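Local coordinates for protein SmhA (Serratia marcescens, PDB 7A27) that probably acts as the A component of Smh, a tripartite alpha-pore forming toxin, assembling with its partner proteins into membrane pores, at residues L4-L9 / A316-Q321. Residues are numbered along the deposited sequence; the frame is centred on the assembly and turned at random.
Sequences LTSIDL and APIINQ
Ile7 sets its two branches against Ile318 and Ile319, pinning the N-terminal segment 4-9 to the C-terminal part of helix 301-321. This is one end of the elongated, mainly helical bundle of this alpha-pore forming toxin subunit, and segment 4-9 is the lead-in to helix 14-37.

Polar groups work within the segment or toward the rest of the fold. A backbone bond from Ile7 N to Leu4 O, 3.0 Å long, closes the short 3-10 turn, and Ser6 OG is hydrogen-bonded to Asn3 O. Leu9 O accepts from both Tyr312 OH and Trp342 NE1, fastening the far end of the segment.

Apolar contacts carry the join. CG2 of Ile7 lies 3.9 Å from Ile318 CD1 and equally far from Ile318 CG2, the two side chains running antiparallel alongside one another. The other branch reaches deeper: Ile7 CD1 comes to 3.8 Å from Ile319 CG1, and here the side chains lie roughly perpendicular. With chi1 at 66° CG2 turns to Ile318, and the extended chi2 (168°) carries CD1 on to Ile319. Leu9 adds a looser contact, CD1 to Ile319 CD1 at 4.4 Å. Beyond it, Val112 of helix 104-155 touches both Leu9 and Ile319, while Ile334 of helix 325-358 packs on Ile7, making this a meeting point of several helices. At the opposite end, Leu4 CD2 reaches to 4.4 Å from Ile319 CA, its CG lies loosely against Ile318 CG2, and that same methyl rests in van der Waals contact with the backbone N of Leu4, 3.8 Å away.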
ATOM      1  N   LEU A   4      33.016 -20.296   9.287  1.00 91.32           N
ATOM      2  CA  LEU A   4      31.900 -20.324   8.298  1.00 87.31           C
ATOM      3  C   LEU A   4      30.538 -20.395   8.967  1.00 84.39           C
ATOM      4  O   LEU A   4      29.616 -19.796   8.466  1.00 80.26           O
ATOM      5  CB  LEU A   4      32.106 -21.560   7.418  1.00 88.53           C
ATOM      6  CG  LEU A   4      33.113 -21.369   6.293  1.00 88.73           C
ATOM      7  CD1 LEU A   4      33.866 -22.660   6.008  1.00 90.29           C
ATOM      8  CD2 LEU A   4      32.415 -20.812   5.059  1.00 87.03           C
ATOM      9  N   THR A   5      30.450 -21.195  10.025  1.00 85.71           N
ATOM     10  CA  THR A   5      29.284 -21.443  10.908  1.00 84.84           C
ATOM     11  C   THR A   5      28.534 -20.136  11.255  1.00 83.06           C
ATOM     12  O   THR A   5      27.365 -20.241  11.647  1.00 80.86           O
ATOM     13  CB  THR A   5      29.807 -22.211  12.134  1.00 85.30           C
ATOM     14  OG1 THR A   5      28.749 -22.596  13.003  1.00 86.19           O
ATOM     15  CG2 THR A   5      30.793 -21.412  12.954  1.00 85.81           C
ATOM     16  N   SER A   6      29.147 -18.960  11.081  1.00 82.86           N
ATOM     17  CA  SER A   6      28.603 -17.637  11.502  1.00 82.82           C
ATOM     18  C   SER A   6      28.147 -16.747  10.325  1.00 79.65           C
ATOM     19  O   SER A   6      27.558 -15.700  10.590  1.00 76.12           O
ATOM     20  CB  SER A   6      29.626 -16.902  12.341  1.00 84.66           C
ATOM     21  OG  SER A   6      30.706 -16.476  11.520  1.00 87.39           O
ATOM     22  N   ILE A   7      28.431 -17.098   9.067  1.00 79.36           N
ATOM     23  CA  ILE A   7      28.038 -16.234   7.912  1.00 77.30           C
ATOM     24  C   ILE A   7      26.538 -16.385   7.665  1.00 76.02           C
ATOM     25  O   ILE A   7      26.000 -17.479   7.775  1.00 75.28           O
ATOM     26  CB  ILE A   7      28.878 -16.459   6.635  1.00 77.08           C
ATOM     27  CG1 ILE A   7      28.689 -17.841   6.021  1.00 78.11           C
ATOM     28  CG2 ILE A   7      30.337 -16.181   6.908  1.00 77.66           C
ATOM     29  CD1 ILE A   7      29.273 -17.983   4.626  1.00 77.66           C
ATOM     30  N   ASP A   8      25.921 -15.263   7.328  1.00 76.55           N
ATOM     31  CA  ASP A   8      24.475 -15.089   7.063  1.00 76.62           C
ATOM     32  C   ASP A   8      24.341 -14.516   5.642  1.00 75.81           C
ATOM     33  O   ASP A   8      24.485 -13.305   5.480  1.00 76.81           O
ATOM     34  CB  ASP A   8      23.876 -14.178   8.142  1.00 76.01           C
ATOM     35  CG  ASP A   8      22.439 -13.769   7.915  1.00 75.53           C
ATOM     36  OD1 ASP A   8      21.740 -14.509   7.221  1.00 77.06           O
ATOM     37  OD2 ASP A   8      22.037 -12.715   8.435  1.00 76.21           O
ATOM     38  N   LEU A   9      24.100 -15.359   4.647  1.00 75.16           N
ATOM     39  CA  LEU A   9      23.895 -14.955   3.229  1.00 73.94           C
ATOM     40  C   LEU A   9      22.389 -14.910   2.922  1.00 71.48           C
ATOM     41  O   LEU A   9      22.025 -14.912   1.727  1.00 71.62           O
ATOM     42  CB  LEU A   9      24.615 -15.948   2.308  1.00 75.79           C
ATOM     43  CG  LEU A   9      26.132 -16.014   2.419  1.00 76.82           C
ATOM     44  CD1 LEU A   9      26.700 -17.111   1.533  1.00 78.26           C
ATOM     45  CD2 LEU A   9      26.735 -14.682   2.047  1.00 75.87           C
ATOM     46  N   ALA A 316      32.510 -12.556   3.046  1.00 71.87           N
ATOM     47  CA  ALA A 316      33.481 -12.744   1.946  1.00 72.54           C
ATOM     48  C   ALA A 316      34.863 -13.193   2.449  1.00 74.99           C
ATOM     49  O   ALA A 316      35.337 -14.256   2.062  1.00 73.54           O
ATOM     50  CB  ALA A 316      33.545 -11.491   1.112  1.00 71.84           C
ATOM     51  N   PRO A 317      35.585 -12.430   3.308  1.00 76.30           N
ATOM     52  CA  PRO A 317      36.915 -12.845   3.744  1.00 77.82           C
ATOM     53  C   PRO A 317      36.903 -14.206   4.457  1.00 78.13           C
ATOM     54  O   PRO A 317      37.904 -14.905   4.387  1.00 79.11           O
ATOM     55  CB  PRO A 317      37.375 -11.727   4.692  1.00 78.61           C
ATOM     56  CG  PRO A 317      36.530 -10.538   4.309  1.00 77.46           C
ATOM     57  CD  PRO A 317      35.199 -11.138   3.900  1.00 76.23           C
ATOM     58  N   ILE A 318      35.786 -14.548   5.114  1.00 76.37           N
ATOM     59  CA  ILE A 318      35.604 -15.838   5.840  1.00 76.96           C
ATOM     60  C   ILE A 318      35.506 -16.975   4.813  1.00 79.02           C
ATOM     61  O   ILE A 318      36.170 -18.034   5.039  1.00 82.21           O
ATOM     62  CB  ILE A 318      34.388 -15.786   6.774  1.00 75.59           C
ATOM     63  CG1 ILE A 318      34.557 -14.719   7.860  1.00 75.74           C
ATOM     64  CG2 ILE A 318      34.103 -17.162   7.361  1.00 75.65           C
ATOM     65  CD1 ILE A 318      33.336 -14.528   8.763  1.00 75.34           C
ATOM     66  N   ILE A 319      34.748 -16.775   3.724  1.00 77.85           N
ATOM     67  CA  ILE A 319      34.576 -17.781   2.631  1.00 79.03           C
ATOM     68  C   ILE A 319      35.932 -18.028   1.961  1.00 81.64           C
ATOM     69  O   ILE A 319      36.129 -19.130   1.434  1.00 82.46           O
ATOM     70  CB  ILE A 319      33.533 -17.315   1.598  1.00 77.65           C
ATOM     71  CG1 ILE A 319      32.162 -17.146   2.247  1.00 76.97           C
ATOM     72  CG2 ILE A 319      33.501 -18.275   0.420  1.00 78.95           C
ATOM     73  CD1 ILE A 319      31.085 -16.668   1.329  1.00 75.99           C
ATOM     74  N   ASN A 320      36.795 -17.005   1.961  1.00 83.66           N
ATOM     75  CA  ASN A 320      38.150 -16.997   1.346  1.00 86.66           C
ATOM     76  C   ASN A 320      39.089 -17.897   2.167  1.00 89.94           C
ATOM     77  O   ASN A 320      39.917 -18.576   1.538  1.00 91.19           O
ATOM     78  CB  ASN A 320      38.704 -15.572   1.234  1.00 85.64           C
ATOM     79  CG  ASN A 320      39.776 -15.388   0.190  1.00 85.92           C
ATOM     80  OD1 ASN A 320      40.058 -16.294  -0.582  1.00 87.02           O
ATOM     81  ND2 ASN A 320      40.385 -14.219   0.177  1.00 86.13           N
ATOM     82  N   GLN A 321      38.960 -17.911   3.507  1.00 91.77           N
ATOM     83  CA  GLN A 321      39.794 -18.742   4.429  1.00 93.99           C
ATOM     84  C   GLN A 321      39.563 -20.247   4.166  1.00 95.95           C
ATOM     85  O   GLN A 321      40.521 -21.018   4.393  1.00 97.57           O
ATOM     86  CB  GLN A 321      39.503 -18.469   5.914  1.00 93.97           C
ATOM     87  CG  GLN A 321      39.690 -17.033   6.420  1.00 92.99           C
ATOM     88  CD  GLN A 321      39.328 -16.868   7.893  1.00 91.73           C
ATOM     89  OE1 GLN A 321      38.393 -17.483   8.407  1.00 89.68           O
ATOM     90  NE2 GLN A 321      40.023 -15.985   8.601  1.00 90.99           N
TER